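Local coordinates for molybdenum-binding-protein (Azotobacter vinelandii, PDB 1H9M) that binds molybdate in the cytoplasm as a trimer of two-domain subunits and probably serves in molybdate storage and homeostasis, at residues 6-11 with 59-64; 40-45 with 139-144; 68-73 with 131-136; 97-102 with 109-114. All coordinates share one frame; numbering follows the deposited sequence.

Interactions 1 and 2 build the first of two OB-like antiparallel sheets in the subunit, interactions 3 and 4 the second, and each contact carries residues that touch molybdate. In the first sheet V59 O lies 2.7 Å from G142 N, so the C-terminal strand is added to the first domain. In the second, the centres of interactions 3 and 4 are about 12 Å apart. The two halves meet twice: interaction 1 with 4, where N10 OD1 lies 2.7 Å from T111 N, and interaction 2 with 3, where V41 N lies 3.0 Å from A136 O. Interactions 2 and 4 do not touch, their nearest atoms about 9 Å apart. Several molybdate sites are completed by neighbouring subunits.

Interaction 1: 6-11 with 59-64; sequences ISARNV and VAVVKA. With MOO (molybdate ion), chain E.
N10 turns its amide back over V62, with its CG beside the backbone N (chi1 -57°), and ND2 gives a hydrogen bond to V62 O at 3.0 Å, from above the carbonyl plane. V62 O also takes a weak bond from N10 N, while V62 N returns a straighter one to N10 O at 2.9 Å; together they begin the antiparallel pairing of strands 10-21 and 57-62. The other end of the amide, OD1, accepts from T111 N. From the loop before strand 10-21 the A8 methyl presses on V61 CG1 at 3.5 Å. V11 and V61 share a face of the sheet, and the V11 and V59 side chains cross at a slant, V11 CG1 4.0 Å from V59 CB. R9 bends at chi2 and chi3 and folds back on its own turn: NE (2.6 Å) and NH2 (2.8 Å) both grip S7 O, which lies in the guanidinium plane. An alanine in place of R9 would probably leave S7 O without these two donors and the turn beside the anion less firmly held. Molybdate sits between the two segments: S7 OG donates to O3, R9 N and A64 N both donate to O2, the latter at 179°, and K63 NZ reaches O1 at 3.0 Å. T115 of the second subunit adds a hydroxyl bond. These donors and the lysine probably offset the oxyanion's negative charge at a subunit interface.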
loop_
_atom_site.group_PDB
_atom_site.type_symbol
_atom_site.label_atom_id
_atom_site.label_comp_id
_atom_site.label_asym_id
_atom_site.label_seq_id
_atom_site.Cartn_x
_atom_site.Cartn_y
_atom_site.Cartn_z
ATOM N N ILE A 6 2.274 -6.346 -16.896
ATOM C CA ILE A 6 2.170 -5.404 -15.754
ATOM C C ILE A 6 3.247 -5.783 -14.762
ATOM O O ILE A 6 3.622 -6.926 -14.692
ATOM C CB ILE A 6 0.746 -5.432 -15.177
ATOM C CG1 ILE A 6 0.505 -4.256 -14.195
ATOM C CG2 ILE A 6 0.398 -6.781 -14.566
ATOM C CD1 ILE A 6 -0.986 -4.041 -13.888
ATOM N N SER A 7 3.742 -4.825 -13.968
ATOM C CA SER A 7 4.895 -5.100 -13.113
ATOM C C SER A 7 4.456 -5.987 -11.943
ATOM O O SER A 7 5.254 -6.859 -11.565
ATOM C CB SER A 7 5.544 -3.794 -12.634
ATOM O OG SER A 7 4.551 -3.113 -11.822
ATOM N N ALA A 8 3.196 -5.822 -11.498
ATOM C CA ALA A 8 2.819 -6.648 -10.333
ATOM C C ALA A 8 3.179 -8.109 -10.597
ATOM O O ALA A 8 2.685 -8.746 -11.534
ATOM C CB ALA A 8 1.348 -6.595 -10.005
ATOM N N ARG A 9 3.815 -8.682 -9.564
ATOM C CA ARG A 9 4.209 -10.071 -9.683
ATOM C C ARG A 9 3.040 -11.031 -9.458
ATOM O O ARG A 9 3.280 -12.211 -9.723
ATOM C CB ARG A 9 5.328 -10.396 -8.685
ATOM C CG ARG A 9 6.571 -9.513 -8.817
ATOM C CD ARG A 9 7.296 -9.799 -10.141
ATOM N NE ARG A 9 6.720 -9.023 -11.226
ATOM C CZ ARG A 9 6.848 -9.326 -12.515
ATOM N NH1 ARG A 9 7.589 -10.397 -12.777
ATOM N NH2 ARG A 9 6.292 -8.601 -13.454
ATOM N N ASN A 10 1.946 -10.597 -8.855
ATOM C CA ASN A 10 0.809 -11.486 -8.603
ATOM C C ASN A 10 -0.385 -11.082 -9.408
ATOM O O ASN A 10 -0.981 -10.018 -9.192
ATOM C CB ASN A 10 0.475 -11.334 -7.094
ATOM C CG ASN A 10 1.739 -11.689 -6.290
ATOM O OD1 ASN A 10 2.312 -12.777 -6.485
ATOM N ND2 ASN A 10 2.200 -10.717 -5.521
ATOM N N VAL A 11 -0.803 -12.009 -10.326
ATOM C CA VAL A 11 -2.009 -11.730 -11.130
ATOM C C VAL A 11 -2.825 -13.030 -11.050
ATOM O O VAL A 11 -2.370 -14.016 -11.627
ATOM C CB VAL A 11 -1.714 -11.337 -12.586
ATOM C CG1 VAL A 11 -3.051 -11.159 -13.353
ATOM C CG2 VAL A 11 -0.955 -10.009 -12.687
ATOM N N VAL A 59 -9.485 -10.802 -12.721
ATOM C CA VAL A 59 -8.142 -11.019 -12.221
ATOM C C VAL A 59 -7.919 -10.096 -10.975
ATOM O O VAL A 59 -8.579 -9.066 -10.884
ATOM C CB VAL A 59 -7.036 -10.690 -13.252
ATOM C CG1 VAL A 59 -7.095 -11.918 -14.201
ATOM C CG2 VAL A 59 -7.132 -9.279 -13.788
ATOM N N ALA A 60 -7.160 -10.640 -10.032
ATOM C CA ALA A 60 -6.810 -9.848 -8.823
ATOM C C ALA A 60 -5.309 -9.566 -9.003
ATOM O O ALA A 60 -4.544 -10.495 -9.256
ATOM C CB ALA A 60 -6.998 -10.764 -7.636
ATOM N N VAL A 61 -4.858 -8.347 -8.838
ATOM C CA VAL A 61 -3.494 -7.914 -9.089
ATOM C C VAL A 61 -2.890 -7.372 -7.774
ATOM O O VAL A 61 -3.509 -6.460 -7.224
ATOM C CB VAL A 61 -3.535 -6.769 -10.126
ATOM C CG1 VAL A 61 -2.142 -6.261 -10.429
ATOM C CG2 VAL A 61 -4.216 -7.384 -11.382
ATOM N N VAL A 62 -1.760 -7.932 -7.370
ATOM C CA VAL A 62 -1.202 -7.480 -6.063
ATOM C C VAL A 62 0.280 -7.276 -6.246
ATOM O O VAL A 62 0.972 -8.189 -6.623
ATOM C CB VAL A 62 -1.466 -8.513 -4.940
ATOM C CG1 VAL A 62 -0.854 -8.022 -3.638
ATOM C CG2 VAL A 62 -2.981 -8.736 -4.702
ATOM N N LYS A 63 0.883 -6.110 -6.008
ATOM C CA LYS A 63 2.299 -5.961 -6.095
ATOM C C LYS A 63 3.040 -6.673 -4.931
ATOM O O LYS A 63 2.463 -6.681 -3.851
ATOM C CB LYS A 63 2.693 -4.474 -6.019
ATOM C CG LYS A 63 2.755 -3.728 -7.334
ATOM C CD LYS A 63 2.955 -2.225 -7.047
ATOM C CE LYS A 63 4.211 -2.134 -6.278
ATOM N NZ LYS A 63 5.428 -1.865 -7.110
ATOM N N ALA A 64 4.233 -7.135 -5.286
ATOM C CA ALA A 64 5.047 -7.853 -4.281
ATOM C C ALA A 64 5.253 -7.141 -2.974
ATOM O O ALA A 64 5.041 -7.736 -1.896
ATOM C CB ALA A 64 6.385 -8.318 -4.839
HETATM MO MO MOO E . 6.212 -5.346 -8.638
HETATM O O1 MOO E . 6.977 -4.441 -7.300
HETATM O O2 MOO E . 5.206 -6.701 -8.002
HETATM O O3 MOO E . 5.274 -4.125 -9.531
HETATM O O4 MOO E . 7.608 -5.949 -9.614
#

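Interaction 2: 40-45 with 139-144. With MOO (molybdate ion), chain F.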
loop_
_atom_site.group_PDB
_atom_site.type_symbol
_atom_site.label_atom_id
_atom_site.label_comp_id
_atom_site.label_asym_id
_atom_site.label_seq_id
_atom_site.Cartn_x
_atom_site.Cartn_y
_atom_site.Cartn_z
ATOM N N ALA A 40 -11.495 -7.978 -1.886
ATOM C CA ALA A 40 -10.894 -6.740 -2.322
ATOM C C ALA A 40 -11.794 -5.565 -2.044
ATOM O O ALA A 40 -13.009 -5.704 -1.991
ATOM C CB ALA A 40 -10.555 -6.703 -3.799
ATOM N N VAL A 41 -11.197 -4.415 -1.706
ATOM C CA VAL A 41 -11.961 -3.178 -1.604
ATOM C C VAL A 41 -11.217 -2.241 -2.737
ATOM O O VAL A 41 -10.582 -1.913 -2.711
ATOM C CB VAL A 41 -11.739 -2.479 -0.260
ATOM C CG1 VAL A 41 -12.566 -1.185 -0.179
ATOM C CG2 VAL A 41 -12.380 -3.369 0.849
ATOM N N VAL A 42 -12.522 -1.866 -3.509
ATOM C CA VAL A 42 -12.186 -0.940 -4.639
ATOM C C VAL A 42 -13.220 0.220 -4.566
ATOM O O VAL A 42 -14.198 0.090 -3.828
ATOM C CB VAL A 42 -12.406 -1.632 -6.020
ATOM C CG1 VAL A 42 -11.265 -2.631 -6.138
ATOM C CG2 VAL A 42 -13.764 -2.293 -6.255
ATOM N N THR A 43 -13.009 1.317 -5.289
ATOM C CA THR A 43 -14.058 2.372 -5.240
ATOM C C THR A 43 -15.348 1.849 -5.869
ATOM O O THR A 43 -15.332 1.002 -6.748
ATOM C CB THR A 43 -13.655 3.614 -5.974
ATOM O OG1 THR A 43 -13.334 3.358 -7.401
ATOM C CG2 THR A 43 -12.381 4.204 -5.336
ATOM N N LEU A 44 -16.461 2.373 -5.347
ATOM C CA LEU A 44 -17.757 1.990 -5.938
ATOM C C LEU A 44 -17.867 2.364 -7.403
ATOM O O LEU A 44 -18.413 1.625 -8.227
ATOM C CB LEU A 44 -18.862 2.716 -5.151
ATOM C CG LEU A 44 -20.303 2.405 -5.589
ATOM C CD1 LEU A 44 -20.598 0.934 -5.606
ATOM C CD2 LEU A 44 -21.271 3.139 -4.632
ATOM N N GLU A 45 -17.293 3.483 -7.780
ATOM C CA GLU A 45 -17.236 3.891 -9.192
ATOM C C GLU A 45 -16.526 2.849 -10.042
ATOM O O GLU A 45 -17.033 2.400 -11.092
ATOM C CB GLU A 45 -16.613 5.287 -9.241
ATOM C CG GLU A 45 -16.266 5.758 -10.646
ATOM C CD GLU A 45 -17.483 5.965 -11.527
ATOM O OE1 GLU A 45 -18.608 5.858 -11.008
ATOM O OE2 GLU A 45 -17.322 6.233 -12.739
ATOM N N VAL A 139 -5.744 -4.792 -3.067
ATOM C CA VAL A 139 -5.970 -5.644 -4.228
ATOM C C VAL A 139 -6.600 -4.896 -5.384
ATOM O O VAL A 139 -7.720 -4.334 -5.182
ATOM C CB VAL A 139 -6.870 -6.821 -3.839
ATOM C CG1 VAL A 139 -7.100 -7.784 -5.048
ATOM C CG2 VAL A 139 -6.271 -7.649 -2.688
ATOM N N ILE A 140 -5.956 -4.900 -6.532
ATOM C CA ILE A 140 -6.571 -4.251 -7.709
ATOM C C ILE A 140 -7.313 -5.350 -8.461
ATOM O O ILE A 140 -6.916 -6.505 -8.516
ATOM C CB ILE A 140 -5.442 -3.651 -8.543
ATOM C CG1 ILE A 140 -4.922 -2.382 -7.852
ATOM C CG2 ILE A 140 -5.984 -3.335 -9.957
ATOM C CD1 ILE A 140 -3.545 -1.955 -8.463
ATOM N N LEU A 141 -8.520 -4.975 -9.020
ATOM C CA LEU A 141 -9.185 -6.036 -9.791
ATOM C C LEU A 141 -9.161 -5.624 -11.256
ATOM O O LEU A 141 -9.068 -4.473 -11.658
ATOM C CB LEU A 141 -10.687 -6.033 -9.421
ATOM C CG LEU A 141 -10.871 -6.499 -7.965
ATOM C CD1 LEU A 141 -12.424 -6.494 -7.656
ATOM C CD2 LEU A 141 -10.236 -7.821 -7.652
ATOM N N GLY A 142 -9.211 -6.707 -12.087
ATOM C CA GLY A 142 -9.244 -6.434 -13.537
ATOM C C GLY A 142 -10.299 -7.320 -14.240
ATOM O O GLY A 142 -10.649 -8.350 -13.704
ATOM N N VAL A 143 -10.893 -6.749 -15.269
ATOM C CA VAL A 143 -11.886 -7.508 -16.054
ATOM C C VAL A 143 -11.388 -7.521 -17.508
ATOM O O VAL A 143 -10.937 -6.633 -18.137
ATOM C CB VAL A 143 -13.345 -7.075 -16.005
ATOM C CG1 VAL A 143 -13.919 -7.292 -14.606
ATOM C CG2 VAL A 143 -13.575 -5.664 -16.509
ATOM N N PRO A 144 -11.654 -8.823 -18.001
ATOM C CA PRO A 144 -11.225 -9.078 -19.390
ATOM C C PRO A 144 -12.065 -8.452 -20.475
ATOM O O PRO A 144 -12.904 -7.578 -20.245
ATOM C CB PRO A 144 -11.310 -10.590 -19.610
ATOM C CG PRO A 144 -11.529 -11.173 -18.261
ATOM C CD PRO A 144 -12.287 -10.151 -17.493
HETATM MO MO MOO F . -9.503 1.401 -6.986
HETATM O O1 MOO F . -8.451 2.679 -7.527
HETATM O O2 MOO F . -8.926 -0.258 -7.302
HETATM O O3 MOO F . -9.537 1.450 -5.184
HETATM O O4 MOO F . -11.226 1.629 -7.417
#
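Strands 37-43 and 140-143, the outermost within this chain of the first domain's five-stranded OB-like antiparallel sheet, pack here through side chains, with V139 in the loop leading into 140-143; strand 37-43 runs on into a molybdate site. No hydrogen bond links the two segments; the contact is apolar. The A40 methyl meets both partners, V139 CB at 3.7 Å and L141 CD2 at 4.0 Å. Beside it V42 CG1 lies 4.3 Å from L141 CG. V42 CG1 is anti to the carbonyl carbon (chi1 -72°), which places it also against the bound anion, 3.5 Å from molybdate O2. L141 also touches V28 and I30 of strand 25-32, and V139 touches A60 and V62; both are buried. In the trimer, K135 of the second subunit donates from NZ to V41 O and V139 O, and S79, R81, K135 and A136 of that subunit join S46 of this chain in binding the molybdate. T43 stands at the N-cap of helix 44-49, where its hydroxyl is bonded to S46 N and also to R81 NH1 of the second subunit. The same residue holds molybdate O4 twice, through T43 N at 2.8 Å and T43 OG1 at 2.7 Å.

Interaction 3: 68-73 with 131-136; sequences LLMTDS and SAVIKA. With MOO (molybdate ion), chain B.
L68, L69 and M70 pair antiparallel with V133, A132 and S131, the short strand axes approaching to 4.6 Å with 140° between their directions. Four backbone hydrogen bonds set the register: L68 and V133 exchange two, M70 and S131 two more, the shortest being M70 N to S131 O at 2.7 Å. L69 and A132 form the non-hydrogen-bonded pair between them. On the face of L68, M70, S131 and V133, the side chains of L68 and V133 abut through their CB atoms at 3.9 Å. M70 leaves the strand with CG anti to the backbone N (chi1 171°) and bends at its thioether, which brings CE across V133 CG2 at 4.0 Å. S131 OG is satisfied by T85 OG1 of the neighbouring strand 82-93. On the other face L69 CD2 lies 4.2 Å from A132 CA, and the side chain reaches V100, L102, S112 and V114; L69 thereby packs against the hairpin 97-104/109-115. Just past the strand end the chain meets a molybdate: A136 N donates to O1 at 2.8 Å and nearly straight, and K135, in one of its two conformers, gives NZ to O2 at 2.9 Å. The same anion is bound by S79 and R81 and by T43 and S46 of the third subunit. M70 and D72 pair with a strand of that subunit, continuing the sheet into it. The arrangement is that of a strand outermost within its own chain, in the second OB-like TOBE domain, extended by the third subunit, whose partner strand leads into an intersubunit oxyanion site.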
loop_
_atom_site.group_PDB
_atom_site.type_symbol
_atom_site.label_atom_id
_atom_site.label_comp_id
_atom_site.label_asym_id
_atom_site.label_seq_id
_atom_site.Cartn_x
_atom_site.Cartn_y
_atom_site.Cartn_z
ATOM N N LEU A 68 2.404 -9.420 2.921
ATOM C CA LEU A 68 3.222 -9.729 4.105
ATOM C C LEU A 68 3.396 -11.287 4.135
ATOM O O LEU A 68 2.600 -11.968 3.523
ATOM C CB LEU A 68 2.434 -9.387 5.337
ATOM C CG LEU A 68 2.240 -7.877 5.567
ATOM C CD1 LEU A 68 1.259 -7.271 4.581
ATOM C CD2 LEU A 68 1.628 -7.750 6.971
ATOM N N LEU A 69 4.441 -11.708 4.839
ATOM C CA LEU A 69 4.590 -13.161 5.050
ATOM C C LEU A 69 4.462 -13.506 6.529
ATOM O O LEU A 69 4.967 -12.749 7.352
ATOM C CB LEU A 69 5.928 -13.709 4.544
ATOM C CG LEU A 69 6.056 -13.619 2.998
ATOM C CD1 LEU A 69 7.532 -14.001 2.656
ATOM C CD2 LEU A 69 5.126 -14.540 2.270
ATOM N N MET A 70 3.774 -14.604 6.849
ATOM C CA MET A 70 3.679 -14.907 8.284
ATOM C C MET A 70 4.012 -16.404 8.495
ATOM O O MET A 70 3.561 -17.159 7.651
ATOM C CB MET A 70 2.310 -14.498 8.817
ATOM C CG MET A 70 1.975 -14.936 10.250
ATOM S SD MET A 70 0.328 -14.273 10.671
ATOM C CE MET A 70 -0.696 -15.154 9.607
ATOM N N THR A 71 4.851 -16.663 9.508
ATOM C CA THR A 71 5.064 -18.125 9.705
ATOM C C THR A 71 4.389 -18.626 10.968
ATOM O O THR A 71 4.357 -19.835 11.182
ATOM C CB THR A 71 6.551 -18.510 9.746
ATOM O OG1 THR A 71 7.202 -17.720 10.730
ATOM C CG2 THR A 71 7.183 -18.285 8.380
ATOM N N ASP A 72 4.021 -17.714 11.851
ATOM C CA ASP A 72 3.354 -18.119 13.102
ATOM C C ASP A 72 2.491 -16.953 13.559
ATOM O O ASP A 72 3.028 -15.912 13.931
ATOM C CB ASP A 72 4.398 -18.455 14.161
ATOM C CG ASP A 72 3.831 -18.839 15.515
ATOM O OD1 ASP A 72 2.637 -19.210 15.575
ATOM O OD2 ASP A 72 4.609 -18.760 16.497
ATOM N N SER A 73 1.178 -17.155 13.575
ATOM C CA SER A 73 0.264 -16.110 14.034
ATOM C C SER A 73 0.254 -15.970 15.542
ATOM O O SER A 73 -0.103 -14.921 16.085
ATOM C CB SER A 73 -1.136 -16.382 13.472
ATOM O OG SER A 73 -1.648 -17.600 13.996
ATOM N N SER A 131 2.526 -18.193 5.279
ATOM C CA SER A 131 1.280 -17.677 4.694
ATOM C C SER A 131 1.520 -16.232 4.127
ATOM O O SER A 131 2.295 -15.530 4.769
ATOM C CB SER A 131 0.215 -17.501 5.767
ATOM O OG SER A 131 -0.107 -18.773 6.364
ATOM N N ALA A 132 0.833 -16.021 3.012
ATOM C CA ALA A 132 0.930 -14.652 2.417
ATOM C C ALA A 132 -0.287 -13.935 2.999
ATOM O O ALA A 132 -1.374 -14.484 2.987
ATOM C CB ALA A 132 0.822 -14.744 0.919
ATOM N N VAL A 133 -0.065 -12.703 3.468
ATOM C CA VAL A 133 -1.155 -11.911 4.076
ATOM C C VAL A 133 -1.336 -10.633 3.271
ATOM O O VAL A 133 -0.351 -9.930 3.079
ATOM C CB VAL A 133 -0.795 -11.573 5.539
ATOM C CG1 VAL A 133 -1.834 -10.648 6.140
ATOM C CG2 VAL A 133 -0.681 -12.846 6.377
ATOM N N ILE A 134 -2.573 -10.406 2.784
ATOM C CA ILE A 134 -2.792 -9.200 1.938
ATOM C C ILE A 134 -4.073 -8.507 2.391
ATOM O O ILE A 134 -5.130 -9.080 2.604
ATOM C CB ILE A 134 -3.007 -9.627 0.482
ATOM C CG1 ILE A 134 -1.895 -10.561 -0.003
ATOM C CG2 ILE A 134 -3.093 -8.414 -0.461
ATOM C CD1 ILE A 134 -2.181 -11.253 -1.313
ATOM N N LYS A 135 -3.891 -7.212 2.777
ATOM C CA LYS A 135 -5.047 -6.404 3.168
ATOM C C LYS A 135 -5.930 -6.226 1.955
ATOM O O LYS A 135 -5.531 -5.998 0.806
ATOM C CB LYS A 135 -4.429 -5.022 3.575
ATOM C CG LYS A 135 -5.444 -4.269 4.475
ATOM C CD LYS A 135 -4.809 -3.005 5.063
ATOM C CE LYS A 135 -5.941 -2.072 5.482
ATOM N NZ LYS A 135 -6.518 -2.368 6.816
ATOM N N ALA A 136 -7.276 -6.225 2.216
ATOM C CA ALA A 136 -8.260 -6.112 1.152
ATOM C C ALA A 136 -8.127 -4.851 0.309
ATOM O O ALA A 136 -8.381 -4.846 -0.913
ATOM C CB ALA A 136 -9.742 -6.164 1.595
HETATM MO MO MOO B . -8.685 -5.462 5.986
HETATM O O1 MOO B . -8.244 -6.656 4.796
HETATM O O2 MOO B . -7.435 -5.090 7.203
HETATM O O3 MOO B . -8.861 -3.884 5.132
HETATM O O4 MOO B . -10.305 -5.701 6.707
#

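Interaction 4: 97-102 with 109-114. With MOO (molybdate ion), chain C; MOO (molybdate ion), chain D.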
loop_
_atom_site.group_PDB
_atom_site.type_symbol
_atom_site.label_atom_id
_atom_site.label_comp_id
_atom_site.label_asym_id
_atom_site.label_seq_id
_atom_site.Cartn_x
_atom_site.Cartn_y
_atom_site.Cartn_z
ATOM N N ASN A 97 16.504 -5.993 0.634
ATOM C CA ASN A 97 15.229 -6.710 0.439
ATOM C C ASN A 97 15.452 -8.057 -0.257
ATOM O O ASN A 97 16.586 -8.395 -0.702
ATOM C CB ASN A 97 14.387 -5.874 -0.553
ATOM C CG ASN A 97 13.825 -4.675 0.247
ATOM O OD1 ASN A 97 13.185 -4.817 1.308
ATOM N ND2 ASN A 97 14.087 -3.486 -0.270
ATOM N N ALA A 98 14.445 -8.927 -0.188
ATOM C CA ALA A 98 14.487 -10.230 -0.789
ATOM C C ALA A 98 13.118 -10.592 -1.384
ATOM O O ALA A 98 12.111 -10.239 -0.769
ATOM C CB ALA A 98 14.758 -11.365 0.229
ATOM N N GLU A 99 13.097 -11.238 -2.540
ATOM C CA GLU A 99 11.832 -11.579 -3.203
ATOM C C GLU A 99 11.544 -13.037 -2.871
ATOM O O GLU A 99 12.386 -13.915 -3.147
ATOM C CB GLU A 99 11.960 -11.361 -4.718
ATOM C CG GLU A 99 10.742 -11.650 -5.570
ATOM C CD GLU A 99 10.944 -11.263 -7.038
ATOM O OE1 GLU A 99 12.088 -10.926 -7.410
ATOM O OE2 GLU A 99 10.003 -11.276 -7.855
ATOM N N VAL A 100 10.466 -13.278 -2.192
ATOM C CA VAL A 100 10.103 -14.646 -1.766
ATOM C C VAL A 100 8.921 -15.127 -2.578
ATOM O O VAL A 100 7.858 -14.484 -2.541
ATOM C CB VAL A 100 9.765 -14.664 -0.284
ATOM C CG1 VAL A 100 9.378 -16.083 0.199
ATOM C CG2 VAL A 100 10.914 -14.192 0.595
ATOM N N THR A 101 9.025 -16.291 -3.254
ATOM C CA THR A 101 7.810 -16.813 -3.921
ATOM C C THR A 101 7.323 -18.058 -3.163
ATOM O O THR A 101 8.154 -18.889 -2.779
ATOM C CB THR A 101 8.176 -17.190 -5.358
ATOM O OG1 THR A 101 8.574 -16.025 -6.119
ATOM C CG2 THR A 101 7.040 -17.850 -6.134
ATOM N N LEU A 102 6.009 -18.124 -2.915
ATOM C CA LEU A 102 5.427 -19.313 -2.257
ATOM C C LEU A 102 4.577 -20.045 -3.311
ATOM O O LEU A 102 4.011 -19.464 -4.225
ATOM C CB LEU A 102 4.424 -18.958 -1.168
ATOM C CG LEU A 102 4.773 -17.961 -0.085
ATOM C CD1 LEU A 102 3.647 -17.869 0.948
ATOM C CD2 LEU A 102 6.070 -18.269 0.653
ATOM N N GLU A 109 1.177 -19.550 -7.497
ATOM C CA GLU A 109 2.348 -19.012 -6.793
ATOM C C GLU A 109 2.045 -17.588 -6.280
ATOM O O GLU A 109 1.341 -16.914 -7.026
ATOM C CB GLU A 109 3.513 -18.826 -7.762
ATOM C CG GLU A 109 4.167 -20.083 -8.292
ATOM C CD GLU A 109 5.355 -19.773 -9.182
ATOM O OE1 GLU A 109 5.755 -18.595 -9.319
ATOM O OE2 GLU A 109 5.924 -20.732 -9.745
ATOM N N ILE A 110 2.684 -17.140 -5.196
ATOM C CA ILE A 110 2.455 -15.719 -4.822
ATOM C C ILE A 110 3.816 -15.167 -4.441
ATOM O O ILE A 110 4.571 -15.919 -3.832
ATOM C CB ILE A 110 1.468 -15.522 -3.660
ATOM C CG1 ILE A 110 1.363 -14.039 -3.229
ATOM C CG2 ILE A 110 1.852 -16.338 -2.460
ATOM C CD1 ILE A 110 0.039 -13.597 -2.655
ATOM N N THR A 111 4.183 -13.961 -4.898
ATOM C CA THR A 111 5.502 -13.451 -4.588
ATOM C C THR A 111 5.334 -12.255 -3.632
ATOM O O THR A 111 4.475 -11.387 -3.841
ATOM C CB THR A 111 6.137 -12.996 -5.900
ATOM O OG1 THR A 111 6.230 -14.176 -6.767
ATOM C CG2 THR A 111 7.522 -12.404 -5.722
ATOM N N SER A 112 6.258 -12.189 -2.703
ATOM C CA SER A 112 6.249 -11.095 -1.711
ATOM C C SER A 112 7.618 -10.469 -1.684
ATOM O O SER A 112 8.649 -11.141 -1.965
ATOM C CB SER A 112 5.921 -11.688 -0.320
ATOM O OG SER A 112 6.288 -10.780 0.682
ATOM N N MET A 113 7.741 -9.162 -1.464
ATOM C CA MET A 113 9.016 -8.478 -1.273
ATOM C C MET A 113 9.125 -8.153 0.223
ATOM O O MET A 113 8.235 -7.430 0.642
ATOM C CB MET A 113 9.164 -7.244 -2.145
ATOM C CG MET A 113 10.519 -6.515 -2.071
ATOM S SD MET A 113 11.816 -7.467 -2.845
ATOM C CE MET A 113 11.433 -7.366 -4.575
ATOM N N VAL A 114 10.064 -8.713 0.955
ATOM C CA VAL A 114 10.205 -8.375 2.374
ATOM C C VAL A 114 11.678 -7.989 2.672
ATOM O O VAL A 114 12.544 -8.073 1.772
ATOM C CB VAL A 114 9.825 -9.571 3.266
ATOM C CG1 VAL A 114 8.399 -10.080 3.119
ATOM C CG2 VAL A 114 10.756 -10.738 2.921
HETATM MO MO MOO C . 17.392 -3.538 -2.951
HETATM O O1 MOO C . 15.670 -3.250 -2.697
HETATM O O2 MOO C . 17.892 -4.782 -1.826
HETATM MO MO MOO D . 8.480 -6.163 5.648
HETATM O O1 MOO D . 8.691 -5.486 4.008
HETATM O O2 MOO D . 8.107 -4.858 6.836
HETATM O O3 MOO D . 7.175 -7.361 5.478
HETATM O O4 MOO D . 10.063 -6.958 6.002
#
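This beta hairpin of the second TOBE domain pairs strands 97-104 and 109-115 antiparallel, with 160° between their directions. Backbone polar groups are matched two by two: A98 with V114, V100 with S112 and L102 with I110 each exchange N-H and C=O, V100 N meeting S112 O at 2.8 Å. Between them, the hydroxyls of T101 and T111 cross to form a 3.1 Å hydrogen bond, OG1 to OG1, either one able to donate. T111 N itself is taken by N10 OD1, M113 N by A64 O, and S112 OG bonds to V67 O. At the far end E109 OE2 forms a salt bridge with K89. The T111 and E99 side chains cross, T111 CG2 3.3 Å from E99 CG; M113 bends at chi2 and chi3, laying SD 3.5 Å from A98 O and CE beside E99 CB. N97 serves a molybdate that also takes bonds from A95 N, V96 N and the N97 side chains of the second and third subunits: CG beside the backbone N (chi1 -76°) places ND2 within bonding distance of molybdate O1, while N97 N donates to O2. A leucine here, lacking ND2, would probably leave molybdate O1 without this donor in the site the three subunits share. V114 borders a second molybdate through CB and CG1. The N97 ND2 to molybdate O1 bond is 2.9 Å long and almost straight, at 177°.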